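Local coordinates for protein short-chain type dehydrogenase/reductase (PDB 3SVT) that probably acts as an NAD-linked oxidoreductase of the short-chain dehydrogenase/reductase family, although its physiological substrate is not established, at residues Asp11-Val16 / Asp83-Trp88; Val38-Arg43 / Gly63-Glu68; Glu137-Gly142 / Gly183-Arg188; Ser145-Ser150 / Met235-Asp240. One frame throughout, in Å; residues are numbered along the deposited sequence.

In the fold
All four contacts belong to one Rossmann-type parallel sheet with helices on its faces. Contacts 1 and 2 are neighbours, centres about 9 Å apart: strand 37-42 lies between strands 13-17 and 64-69, and helix 75-89 follows strand 64-69. Along the chain, contact 2 falls between the segments of contact 1. Contacts 3 and 4 come later; their segments alternate in sequence, and strands 144-149 and 187-198 are sheet neighbours. Their centres are about 14 Å apart, and R188 spans both. A salt bridge from R12 to D240 ties contact 1 to contact 4. Contacts 2 and 3 lie farthest apart, about 22 Å between centres. Contact 3 meets two other subunits and contact 4 one.

Contact 1 (Asp11-Val16 / Asp83-Trp88); sequences DRTYLV and DAVTAW
T13 and V85 meet through methyl groups: T13 CG2 lies 3.5 Å from V85 CG2, the two side chains sliding past one another in opposite directions. The same T13 methyl is 3.8 Å from W88 CE3, so one methyl touches both the valine and the indole, reaching the ring at an oblique slant. V85 CG2 goes on to touch the strand backbone, 4.0 Å from Y14 O. The other valine branch takes the neighbouring strand residue, with V85 CG1 4.3 Å from L15 CB. T13 can present its methyl here because CG2 stands anti to the backbone N (chi1 -52° for OG1), which turns the hydroxyl off to one side; there T13 OG1 pairs with ND1 of H89, just past the end of the segment.

One step out, the T13 backbone N is held by H93 ND1, and V85 also packs on L92. W88 has a second role: its ring forms a cation-pi pair with R66 and packs on S37 and A64, so the indole reaches past strand 37-42 to strand 64-69. Helix 75-89 runs back nearly antiparallel to strand 13-17, at 164° and with axes 8.6 Å apart at closest approach. This is the usual placement of a crossover helix in a Rossmann-type sheet, here the one that links strand 64-69 to strand 94-97.

Between the segments the side-chain contacts are apolar and mostly buried. The threonine divides its labour, its methyl holding the helix face while its hydroxyl finds a histidine partner at the helix's C-terminal end, so burying T13 need not cost it a hydrogen bond.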
loop_
_atom_site.group_PDB
_atom_site.type_symbol
_atom_site.label_atom_id
_atom_site.label_comp_id
_atom_site.label_asym_id
_atom_site.label_seq_id
_atom_site.Cartn_x
_atom_site.Cartn_y
_atom_site.Cartn_z
ATOM N N ASP B 11 29.536 -8.746 -21.635
ATOM C CA ASP B 11 29.472 -7.766 -22.736
ATOM C C ASP B 11 28.314 -6.778 -22.597
ATOM O O ASP B 11 27.849 -6.201 -23.579
ATOM C CB ASP B 11 29.390 -8.460 -24.110
ATOM C CG ASP B 11 30.630 -9.244 -24.450
ATOM O OD1 ASP B 11 31.702 -8.991 -23.861
ATOM O OD2 ASP B 11 30.524 -10.121 -25.330
ATOM N N ARG B 12 27.848 -6.580 -21.373
ATOM C CA ARG B 12 26.863 -5.540 -21.096
ATOM C C ARG B 12 27.537 -4.478 -20.256
ATOM O O ARG B 12 28.451 -4.796 -19.496
ATOM C CB ARG B 12 25.634 -6.111 -20.365
ATOM C CG ARG B 12 24.869 -7.130 -21.212
ATOM C CD ARG B 12 23.573 -7.589 -20.527
ATOM N NE ARG B 12 22.932 -8.673 -21.279
ATOM C CZ ARG B 12 21.651 -9.038 -21.162
ATOM N NH1 ARG B 12 20.826 -8.418 -20.304
ATOM N NH2 ARG B 12 21.188 -10.041 -21.902
ATOM N N THR B 13 27.056 -3.238 -20.382
ATOM C CA THR B 13 27.639 -2.085 -19.710
ATOM C C THR B 13 26.644 -1.471 -18.744
ATOM O O THR B 13 25.482 -1.290 -19.086
ATOM C CB THR B 13 28.096 -1.018 -20.713
ATOM O OG1 THR B 13 28.935 -1.633 -21.700
ATOM C CG2 THR B 13 28.893 0.108 -20.001
ATOM N N TYR B 14 27.116 -1.160 -17.540
ATOM C CA TYR B 14 26.272 -0.600 -16.483
ATOM C C TYR B 14 26.908 0.616 -15.826
ATOM O O TYR B 14 28.119 0.685 -15.699
ATOM C CB TYR B 14 25.980 -1.656 -15.407
ATOM C CG TYR B 14 25.311 -2.858 -15.978
ATOM C CD1 TYR B 14 23.932 -2.913 -16.108
ATOM C CD2 TYR B 14 26.068 -3.941 -16.451
ATOM C CE1 TYR B 14 23.313 -4.039 -16.682
ATOM C CE2 TYR B 14 25.464 -5.042 -17.014
ATOM C CZ TYR B 14 24.086 -5.090 -17.134
ATOM O OH TYR B 14 23.498 -6.214 -17.708
ATOM N N LEU B 15 26.061 1.553 -15.401
ATOM C CA LEU B 15 26.464 2.669 -14.562
ATOM C C LEU B 15 26.033 2.393 -13.107
ATOM O O LEU B 15 24.886 2.025 -12.841
ATOM C CB LEU B 15 25.808 3.963 -15.053
ATOM C CG LEU B 15 26.137 5.207 -14.221
ATOM C CD1 LEU B 15 27.592 5.628 -14.507
ATOM C CD2 LEU B 15 25.137 6.304 -14.533
ATOM N N VAL B 16 26.954 2.574 -12.167
ATOM C CA VAL B 16 26.638 2.441 -10.738
ATOM C C VAL B 16 27.033 3.695 -9.957
ATOM O O VAL B 16 28.222 4.071 -9.905
ATOM C CB VAL B 16 27.290 1.205 -10.129
ATOM C CG1 VAL B 16 26.899 1.082 -8.635
ATOM C CG2 VAL B 16 26.851 -0.080 -10.916
ATOM N N ASP B 83 26.973 10.146 -20.725
ATOM C CA ASP B 83 27.577 10.156 -22.082
ATOM C C ASP B 83 28.775 9.224 -22.147
ATOM O O ASP B 83 28.908 8.430 -23.063
ATOM C CB ASP B 83 28.080 11.554 -22.471
ATOM C CG ASP B 83 26.969 12.584 -22.581
ATOM O OD1 ASP B 83 25.804 12.205 -22.775
ATOM O OD2 ASP B 83 27.276 13.794 -22.496
ATOM N N ALA B 84 29.646 9.348 -21.164
ATOM C CA ALA B 84 30.884 8.576 -21.131
ATOM C C ALA B 84 30.623 7.088 -21.027
ATOM O O ALA B 84 31.211 6.313 -21.744
ATOM C CB ALA B 84 31.730 9.022 -19.973
ATOM N N VAL B 85 29.728 6.673 -20.135
ATOM C CA VAL B 85 29.489 5.247 -20.011
ATOM C C VAL B 85 28.844 4.656 -21.265
ATOM O O VAL B 85 29.113 3.538 -21.624
ATOM C CB VAL B 85 28.708 4.870 -18.771
ATOM C CG1 VAL B 85 27.281 5.411 -18.814
ATOM C CG2 VAL B 85 28.713 3.346 -18.641
ATOM N N THR B 86 27.996 5.431 -21.922
ATOM C CA THR B 86 27.320 5.005 -23.127
ATOM C C THR B 86 28.261 4.952 -24.341
ATOM O O THR B 86 28.188 4.046 -25.174
ATOM C CB THR B 86 26.167 5.971 -23.417
ATOM O OG1 THR B 86 25.331 6.069 -22.251
ATOM C CG2 THR B 86 25.358 5.498 -24.618
ATOM N N ALA B 87 29.135 5.946 -24.428
ATOM C CA ALA B 87 30.130 6.033 -25.487
ATOM C C ALA B 87 31.173 4.916 -25.371
ATOM O O ALA B 87 31.835 4.577 -26.361
ATOM C CB ALA B 87 30.806 7.400 -25.462
ATOM N N TRP B 88 31.303 4.337 -24.175
ATOM C CA TRP B 88 32.326 3.321 -23.919
ATOM C C TRP B 88 32.256 2.190 -24.949
ATOM O O TRP B 88 33.228 1.925 -25.644
ATOM C CB TRP B 88 32.146 2.767 -22.511
ATOM C CG TRP B 88 33.260 1.886 -21.968
ATOM C CD1 TRP B 88 34.398 1.466 -22.611
ATOM C CD2 TRP B 88 33.308 1.299 -20.658
ATOM N NE1 TRP B 88 35.151 0.670 -21.767
ATOM C CE2 TRP B 88 34.501 0.557 -20.565
ATOM C CE3 TRP B 88 32.465 1.351 -19.547
ATOM C CZ2 TRP B 88 34.861 -0.135 -19.407
ATOM C CZ3 TRP B 88 32.835 0.659 -18.387
ATOM C CH2 TRP B 88 34.014 -0.066 -18.331
#

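Contact 2 (Val38-Arg43 / Gly63-Glu68); sequences VMIVGR and GAIRYE
M39 and R66 face the same side of the sheet, and the methionine bends at chi3 (-80°) to carry its methyl over the guanidinium of R66. M39 CE stands above one face of that flat group, displaced toward its rim, 3.8 Å from R66 CZ. Next along, M39 SD lies 3.5 Å from E68 CG, so the thioether is flanked by R66 and E68, whose charged ends make a long salt bridge to each other. A84 and V85 of helix 75-89 also pack on M39.

V38, I40, I65 and Y67 line the opposite face. I65 CD1 folds back to reach V38 CB at 4.0 Å, and I40 CG1 lies 3.9 Å from Y67 CB; the tyrosine ring heads away from I40 to pack on L48 and V52 of helix 45-57.

Alternating backbone bonds join the strands: V38 N to A64 O, R66 N to V38 O and I40 N to R66 O, each 3.0 Å, then a weak one from E68 N to I40 O. Two parallel strands paired this way, with helix 45-57 between them in sequence, form a classic beta-alpha-beta unit of the Rossmann fold.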
loop_
_atom_site.group_PDB
_atom_site.type_symbol
_atom_site.label_atom_id
_atom_site.label_comp_id
_atom_site.label_asym_id
_atom_site.label_seq_id
_atom_site.Cartn_x
_atom_site.Cartn_y
_atom_site.Cartn_z
ATOM N N VAL B 38 31.491 -1.906 -15.990
ATOM C CA VAL B 38 30.871 -1.005 -15.066
ATOM C C VAL B 38 31.639 0.326 -15.028
ATOM O O VAL B 38 32.869 0.334 -15.022
ATOM C CB VAL B 38 30.848 -1.604 -13.664
ATOM C CG1 VAL B 38 30.144 -0.635 -12.683
ATOM C CG2 VAL B 38 30.145 -2.971 -13.679
ATOM N N MET B 39 30.898 1.431 -15.012
ATOM C CA MET B 39 31.409 2.720 -14.570
ATOM C C MET B 39 30.775 3.039 -13.217
ATOM O O MET B 39 29.530 3.071 -13.085
ATOM C CB MET B 39 31.072 3.836 -15.560
ATOM C CG MET B 39 31.813 5.138 -15.260
ATOM S SD MET B 39 31.365 6.514 -16.341
ATOM C CE MET B 39 32.365 6.108 -17.778
ATOM N N ILE B 40 31.627 3.234 -12.219
ATOM C CA ILE B 40 31.211 3.730 -10.911
ATOM C C ILE B 40 31.418 5.243 -10.825
ATOM O O ILE B 40 32.471 5.757 -11.188
ATOM C CB ILE B 40 31.950 3.067 -9.734
ATOM C CG1 ILE B 40 33.490 3.147 -9.898
ATOM C CG2 ILE B 40 31.490 1.612 -9.584
ATOM C CD1 ILE B 40 34.267 2.611 -8.683
ATOM N N VAL B 41 30.407 5.956 -10.361
ATOM C CA VAL B 41 30.531 7.384 -10.168
ATOM C C VAL B 41 30.221 7.694 -8.705
ATOM O O VAL B 41 29.522 6.921 -8.022
ATOM C CB VAL B 41 29.616 8.158 -11.116
ATOM C CG1 VAL B 41 29.936 7.831 -12.570
ATOM C CG2 VAL B 41 28.142 7.890 -10.810
ATOM N N GLY B 42 30.766 8.808 -8.232
ATOM C CA GLY B 42 30.596 9.273 -6.859
ATOM C C GLY B 42 31.392 10.537 -6.584
ATOM O O GLY B 42 32.134 11.027 -7.450
ATOM N N ARG B 43 31.260 11.063 -5.378
ATOM C CA ARG B 43 31.829 12.361 -5.053
ATOM C C ARG B 43 33.360 12.336 -4.876
ATOM O O ARG B 43 34.024 13.309 -5.222
ATOM C CB ARG B 43 31.140 12.967 -3.811
ATOM N N GLY B 63 35.494 -8.967 -17.221
ATOM C CA GLY B 63 34.954 -7.749 -16.622
ATOM C C GLY B 63 35.829 -6.526 -16.889
ATOM O O GLY B 63 37.007 -6.651 -17.215
ATOM N N ALA B 64 35.233 -5.342 -16.783
ATOM C CA ALA B 64 35.943 -4.073 -16.977
ATOM C C ALA B 64 35.385 -3.058 -15.995
ATOM O O ALA B 64 34.196 -3.110 -15.655
ATOM C CB ALA B 64 35.768 -3.576 -18.403
ATOM N N ILE B 65 36.233 -2.142 -15.536
ATOM C CA ILE B 65 35.827 -1.157 -14.544
ATOM C C ILE B 65 36.484 0.186 -14.833
ATOM O O ILE B 65 37.671 0.238 -15.198
ATOM C CB ILE B 65 36.175 -1.628 -13.115
ATOM C CG1 ILE B 65 35.707 -0.624 -12.058
ATOM C CG2 ILE B 65 37.687 -1.836 -12.961
ATOM C CD1 ILE B 65 34.220 -0.313 -12.054
ATOM N N ARG B 66 35.691 1.251 -14.661
ATOM C CA ARG B 66 36.084 2.645 -14.874
ATOM C C ARG B 66 35.459 3.512 -13.794
ATOM O O ARG B 66 34.480 3.107 -13.166
ATOM C CB ARG B 66 35.540 3.174 -16.196
ATOM C CG ARG B 66 36.156 2.608 -17.419
ATOM C CD ARG B 66 35.517 3.197 -18.692
ATOM N NE ARG B 66 35.673 4.650 -18.801
ATOM C CZ ARG B 66 35.462 5.357 -19.907
ATOM N NH1 ARG B 66 35.086 4.762 -21.037
ATOM N NH2 ARG B 66 35.636 6.673 -19.886
ATOM N N TYR B 67 35.982 4.720 -13.612
ATOM C CA TYR B 67 35.345 5.702 -12.731
ATOM C C TYR B 67 35.316 7.116 -13.327
ATOM O O TYR B 67 36.130 7.453 -14.172
ATOM C CB TYR B 67 36.002 5.714 -11.365
ATOM C CG TYR B 67 37.302 6.485 -11.300
ATOM C CD1 TYR B 67 37.360 7.753 -10.701
ATOM C CD2 TYR B 67 38.472 5.958 -11.822
ATOM C CE1 TYR B 67 38.549 8.456 -10.619
ATOM C CE2 TYR B 67 39.663 6.661 -11.750
ATOM C CZ TYR B 67 39.691 7.905 -11.155
ATOM O OH TYR B 67 40.871 8.596 -11.090
ATOM N N GLU B 68 34.329 7.902 -12.901
ATOM C CA GLU B 68 34.259 9.336 -13.165
ATOM C C GLU B 68 33.772 10.011 -11.878
ATOM O O GLU B 68 32.682 9.724 -11.416
ATOM C CB GLU B 68 33.276 9.660 -14.292
ATOM C CG GLU B 68 33.601 9.083 -15.677
ATOM C CD GLU B 68 34.775 9.741 -16.373
ATOM O OE1 GLU B 68 35.536 10.489 -15.712
ATOM O OE2 GLU B 68 34.951 9.482 -17.594
#

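Contact 3 (Glu137-Gly142 / Gly183-Arg188); sequences EMVRGG and GASWVR
V139, in the last turn of helix 113-140, packs on S185 and V187 where helix 163-182 has ended and the chain turns into strand 187-198. Both turns use Schellman motifs: G142 and W186 each have positive phi and sit just beyond a helix end, and G142 N bonds back to V139 O.

Following V139 outward, CB forks into two methyls that take different neighbours. CG1, anti to the backbone N (chi1 171°), comes 3.5 Å from S185 OG. CG2 stands beside the backbone N instead and lies 3.8 Å from V187 CG2, the two valines crossing at about a right angle; the same CG2 is 3.8 Å from S185 CB, and both methyls face the serine's CB from one side. V187 CG2 reaches the helix a second time at M138, 3.9 Å from M138 CB, so this one methyl packs on the peptide between M138 and V139 as well as on a methyl of V139.

The polar end of S185 finds its partner in another chain: OG is hydrogen-bonded to R278 O of the third subunit, whose G279 also packs on V139. That tail is therefore part of the wall round this joint. W186 lies nearer G142, with W186 CB 3.7 Å from G142 O, and it also packs on P222 of the second subunit. The junction accordingly lies where neighbouring subunits approach.

A water bridges the two segments where no direct hydrogen bond does, donating to V139 O at 2.9 Å and to S185 O at 2.6 Å.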
loop_
_atom_site.group_PDB
_atom_site.type_symbol
_atom_site.label_atom_id
_atom_site.label_comp_id
_atom_site.label_asym_id
_atom_site.label_seq_id
_atom_site.Cartn_x
_atom_site.Cartn_y
_atom_site.Cartn_z
ATOM N N GLU B 137 19.416 7.293 -23.038
ATOM C CA GLU B 137 20.270 6.360 -23.774
ATOM C C GLU B 137 19.696 4.967 -23.800
ATOM O O GLU B 137 19.772 4.288 -24.829
ATOM C CB GLU B 137 21.682 6.306 -23.203
ATOM C CG GLU B 137 22.408 7.653 -23.161
ATOM C CD GLU B 137 22.524 8.312 -24.513
ATOM O OE1 GLU B 137 22.526 7.603 -25.532
ATOM O OE2 GLU B 137 22.592 9.553 -24.546
ATOM N N MET B 138 19.122 4.529 -22.685
ATOM C CA MET B 138 18.528 3.190 -22.644
ATOM C C MET B 138 17.350 3.079 -23.611
ATOM O O MET B 138 17.181 2.040 -24.261
ATOM C CB MET B 138 18.129 2.770 -21.216
ATOM C CG MET B 138 19.283 2.157 -20.437
ATOM S SD MET B 138 18.943 1.788 -18.686
ATOM C CE MET B 138 18.375 3.394 -18.157
ATOM N N VAL B 139 16.555 4.139 -23.739
ATOM C CA VAL B 139 15.497 4.154 -24.742
ATOM C C VAL B 139 16.090 4.065 -26.159
ATOM O O VAL B 139 15.684 3.225 -26.961
ATOM C CB VAL B 139 14.592 5.410 -24.612
ATOM C CG1 VAL B 139 13.639 5.511 -25.801
ATOM C CG2 VAL B 139 13.786 5.379 -23.291
ATOM N N ARG B 140 17.055 4.923 -26.468
ATOM C CA ARG B 140 17.736 4.853 -27.776
ATOM C C ARG B 140 18.382 3.491 -28.052
ATOM O O ARG B 140 18.431 3.045 -29.195
ATOM C CB ARG B 140 18.820 5.930 -27.897
ATOM C CG ARG B 140 18.331 7.338 -27.652
ATOM C CD ARG B 140 18.952 8.356 -28.582
ATOM N NE ARG B 140 18.925 9.689 -27.969
ATOM C CZ ARG B 140 19.962 10.286 -27.372
ATOM N NH1 ARG B 140 19.798 11.488 -26.834
ATOM N NH2 ARG B 140 21.157 9.704 -27.302
ATOM N N GLY B 141 18.889 2.839 -27.011
ATOM C CA GLY B 141 19.515 1.528 -27.158
ATOM C C GLY B 141 18.564 0.361 -27.332
ATOM O O GLY B 141 19.015 -0.758 -27.549
ATOM N N GLY B 142 17.258 0.594 -27.238
ATOM C CA GLY B 142 16.275 -0.466 -27.434
ATOM C C GLY B 142 15.813 -1.154 -26.156
ATOM O O GLY B 142 15.140 -2.187 -26.204
ATOM N N GLY B 183 7.940 1.978 -20.124
ATOM C CA GLY B 183 7.677 0.578 -20.477
ATOM C C GLY B 183 7.577 0.341 -21.978
ATOM O O GLY B 183 8.032 -0.684 -22.497
ATOM N N ALA B 184 6.972 1.293 -22.673
ATOM C CA ALA B 184 6.757 1.201 -24.136
ATOM C C ALA B 184 8.072 1.154 -24.895
ATOM O O ALA B 184 8.105 0.752 -26.065
ATOM C CB ALA B 184 5.892 2.407 -24.626
ATOM N N SER B 185 9.147 1.582 -24.229
ATOM C CA SER B 185 10.485 1.573 -24.803
ATOM C C SER B 185 11.350 0.421 -24.266
ATOM O O SER B 185 12.527 0.359 -24.547
ATOM C CB SER B 185 11.154 2.911 -24.556
ATOM O OG SER B 185 10.524 3.935 -25.327
ATOM N N TRP B 186 10.735 -0.504 -23.528
ATOM C CA TRP B 186 11.419 -1.663 -22.947
ATOM C C TRP B 186 12.435 -1.268 -21.899
ATOM O O TRP B 186 13.371 -2.018 -21.665
ATOM C CB TRP B 186 12.119 -2.539 -24.020
ATOM C CG TRP B 186 11.237 -3.093 -25.103
ATOM C CD1 TRP B 186 11.157 -2.651 -26.395
ATOM C CD2 TRP B 186 10.359 -4.234 -25.023
ATOM N NE1 TRP B 186 10.270 -3.418 -27.111
ATOM C CE2 TRP B 186 9.766 -4.398 -26.300
ATOM C CE3 TRP B 186 10.005 -5.121 -23.999
ATOM C CZ2 TRP B 186 8.844 -5.411 -26.580
ATOM C CZ3 TRP B 186 9.076 -6.141 -24.281
ATOM C CH2 TRP B 186 8.511 -6.267 -25.563
ATOM N N VAL B 187 12.269 -0.104 -21.274
ATOM C CA VAL B 187 13.095 0.278 -20.132
ATOM C C VAL B 187 12.308 -0.004 -18.834
ATOM O O VAL B 187 11.275 0.623 -18.557
ATOM C CB VAL B 187 13.499 1.770 -20.179
ATOM C CG1 VAL B 187 14.300 2.179 -18.908
ATOM C CG2 VAL B 187 14.308 2.084 -21.469
ATOM N N ARG B 188 12.804 -0.962 -18.060
ATOM C CA ARG B 188 12.196 -1.340 -16.791
ATOM C C ARG B 188 12.788 -0.483 -15.680
ATOM O O ARG B 188 13.973 -0.149 -15.701
ATOM C CB ARG B 188 12.430 -2.829 -16.520
ATOM C CG ARG B 188 12.041 -3.684 -17.741
ATOM C CD ARG B 188 12.180 -5.151 -17.508
ATOM N NE ARG B 188 13.565 -5.636 -17.490
ATOM C CZ ARG B 188 14.267 -5.917 -16.397
ATOM N NH1 ARG B 188 13.761 -5.704 -15.162
ATOM N NH2 ARG B 188 15.506 -6.414 -16.536
HETATM O O HOH W 1 13.574 1.264 -26.794
#

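Contact 4 (Ser145-Ser150 / Met235-Asp240); sequences SFVGIS and MFLLSD
S145 opens the contact by donating its hydroxyl to the last turn of helix 227-238: S145 OG to L237 O is 2.9 Å. The serine's OG is anti to its backbone N (chi1 176°), which swings the hydroxyl out from the strand toward the helix. It approaches L237 O from above the carbonyl plane, 44° out of it, and not along a lone pair. The serine's carbonyl is also close to the helix, with L238 CD2 3.3 Å from S145 O, a tight methyl-to-oxygen contact.

F146 turns to the other side of the sheet, where it meets M175 of helix 163-182. V147 comes back to the helix side and wedges a methyl between two leucines: V147 CG2 is 4.0 Å from L237 CB and 4.0 Å from L238 CD2. It crosses L237 at about a right angle and L238 more slantwise. The strand ends at I149.

S239 follows the helix and folds its OG back to F236 O at 2.8 Å, while F236 stacks on its twin in the second subunit.

L237 O lies near the helix end, and besides S145 OG it receives R188 NH2 from the adjacent strand. Two donors from the sheet therefore satisfy a buried carbonyl, and the arginine's charge probably strengthens the hold, anchoring the helix's last turn to the central sheet.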
loop_
_atom_site.group_PDB
_atom_site.type_symbol
_atom_site.label_atom_id
_atom_site.label_comp_id
_atom_site.label_asym_id
_atom_site.label_seq_id
_atom_site.Cartn_x
_atom_site.Cartn_y
_atom_site.Cartn_z
ATOM N N SER B 145 17.463 -1.584 -17.971
ATOM C CA SER B 145 16.916 -1.791 -16.624
ATOM C C SER B 145 17.520 -0.829 -15.605
ATOM O O SER B 145 18.733 -0.813 -15.421
ATOM C CB SER B 145 17.166 -3.255 -16.168
ATOM O OG SER B 145 16.723 -3.444 -14.819
ATOM N N PHE B 146 16.675 -0.028 -14.958
ATOM C CA PHE B 146 17.131 0.966 -13.998
ATOM C C PHE B 146 16.705 0.471 -12.603
ATOM O O PHE B 146 15.544 0.166 -12.397
ATOM C CB PHE B 146 16.485 2.323 -14.298
ATOM C CG PHE B 146 17.025 3.450 -13.471
ATOM C CD1 PHE B 146 16.665 3.596 -12.133
ATOM C CD2 PHE B 146 17.916 4.375 -14.032
ATOM C CE1 PHE B 146 17.183 4.641 -11.368
ATOM C CE2 PHE B 146 18.434 5.413 -13.275
ATOM C CZ PHE B 146 18.074 5.550 -11.946
ATOM N N VAL B 147 17.635 0.379 -11.675
ATOM C CA VAL B 147 17.331 -0.013 -10.319
ATOM C C VAL B 147 17.711 1.113 -9.345
ATOM O O VAL B 147 18.895 1.488 -9.198
ATOM C CB VAL B 147 18.090 -1.312 -9.953
ATOM C CG1 VAL B 147 17.759 -1.766 -8.484
ATOM C CG2 VAL B 147 17.782 -2.412 -10.983
ATOM N N GLY B 148 16.713 1.640 -8.665
ATOM C CA GLY B 148 16.926 2.641 -7.648
ATOM C C GLY B 148 17.025 2.029 -6.272
ATOM O O GLY B 148 16.189 1.194 -5.880
ATOM N N ILE B 149 18.032 2.445 -5.517
ATOM C CA ILE B 149 18.158 1.975 -4.130
ATOM C C ILE B 149 17.512 2.955 -3.154
ATOM O O ILE B 149 17.993 4.067 -2.957
ATOM C CB ILE B 149 19.601 1.741 -3.705
ATOM C CG1 ILE B 149 20.321 0.837 -4.716
ATOM C CG2 ILE B 149 19.628 1.146 -2.275
ATOM C CD1 ILE B 149 19.769 -0.562 -4.812
ATOM N N SER B 150 16.421 2.513 -2.542
ATOM C CA SER B 150 15.645 3.335 -1.633
ATOM C C SER B 150 16.017 2.981 -0.183
ATOM O O SER B 150 17.189 2.903 0.130
ATOM C CB SER B 150 14.165 3.143 -1.942
ATOM O OG SER B 150 13.319 3.880 -1.074
ATOM N N MET B 235 21.162 -7.308 -9.194
ATOM C CA MET B 235 21.604 -8.071 -10.356
ATOM C C MET B 235 20.456 -8.871 -10.958
ATOM O O MET B 235 20.287 -8.927 -12.183
ATOM C CB MET B 235 22.800 -8.975 -9.999
ATOM C CG MET B 235 24.083 -8.193 -9.674
ATOM S SD MET B 235 25.496 -9.198 -9.162
ATOM C CE MET B 235 25.698 -10.162 -10.630
ATOM N N PHE B 236 19.650 -9.489 -10.110
ATOM C CA PHE B 236 18.454 -10.161 -10.617
ATOM C C PHE B 236 17.557 -9.192 -11.377
ATOM O O PHE B 236 17.142 -9.487 -12.492
ATOM C CB PHE B 236 17.660 -10.821 -9.494
ATOM C CG PHE B 236 16.332 -11.376 -9.950
ATOM C CD1 PHE B 236 16.273 -12.485 -10.767
ATOM C CD2 PHE B 236 15.145 -10.758 -9.593
ATOM C CE1 PHE B 236 15.072 -12.971 -11.217
ATOM C CE2 PHE B 236 13.935 -11.265 -10.044
ATOM C CZ PHE B 236 13.923 -12.372 -10.861
ATOM N N LEU B 237 17.284 -8.021 -10.803
ATOM C CA LEU B 237 16.425 -7.068 -11.513
ATOM C C LEU B 237 17.060 -6.497 -12.809
ATOM O O LEU B 237 16.334 -6.125 -13.714
ATOM C CB LEU B 237 16.008 -5.929 -10.623
ATOM C CG LEU B 237 15.072 -6.244 -9.470
ATOM C CD1 LEU B 237 14.984 -5.017 -8.580
ATOM C CD2 LEU B 237 13.671 -6.686 -9.974
ATOM N N LEU B 238 18.400 -6.412 -12.877
ATOM C CA LEU B 238 19.071 -5.997 -14.123
ATOM C C LEU B 238 19.003 -7.071 -15.207
ATOM O O LEU B 238 19.100 -6.747 -16.384
ATOM C CB LEU B 238 20.541 -5.638 -13.885
ATOM C CG LEU B 238 20.853 -4.400 -13.060
ATOM C CD1 LEU B 238 22.322 -4.398 -12.621
ATOM C CD2 LEU B 238 20.455 -3.129 -13.825
ATOM N N SER B 239 18.892 -8.336 -14.793
ATOM C CA SER B 239 19.033 -9.473 -15.679
ATOM C C SER B 239 17.765 -9.724 -16.471
ATOM O O SER B 239 16.659 -9.251 -16.112
ATOM C CB SER B 239 19.372 -10.747 -14.891
ATOM O OG SER B 239 18.179 -11.341 -14.362
ATOM N N ASP B 240 17.919 -10.530 -17.519
ATOM C CA ASP B 240 16.805 -10.903 -18.365
ATOM C C ASP B 240 15.807 -11.832 -17.664
ATOM O O ASP B 240 14.682 -11.994 -18.131
ATOM C CB ASP B 240 17.309 -11.584 -19.635
ATOM C CG ASP B 240 18.158 -10.657 -20.508
ATOM O OD1 ASP B 240 18.168 -9.420 -20.293
ATOM O OD2 ASP B 240 18.807 -11.181 -21.430
#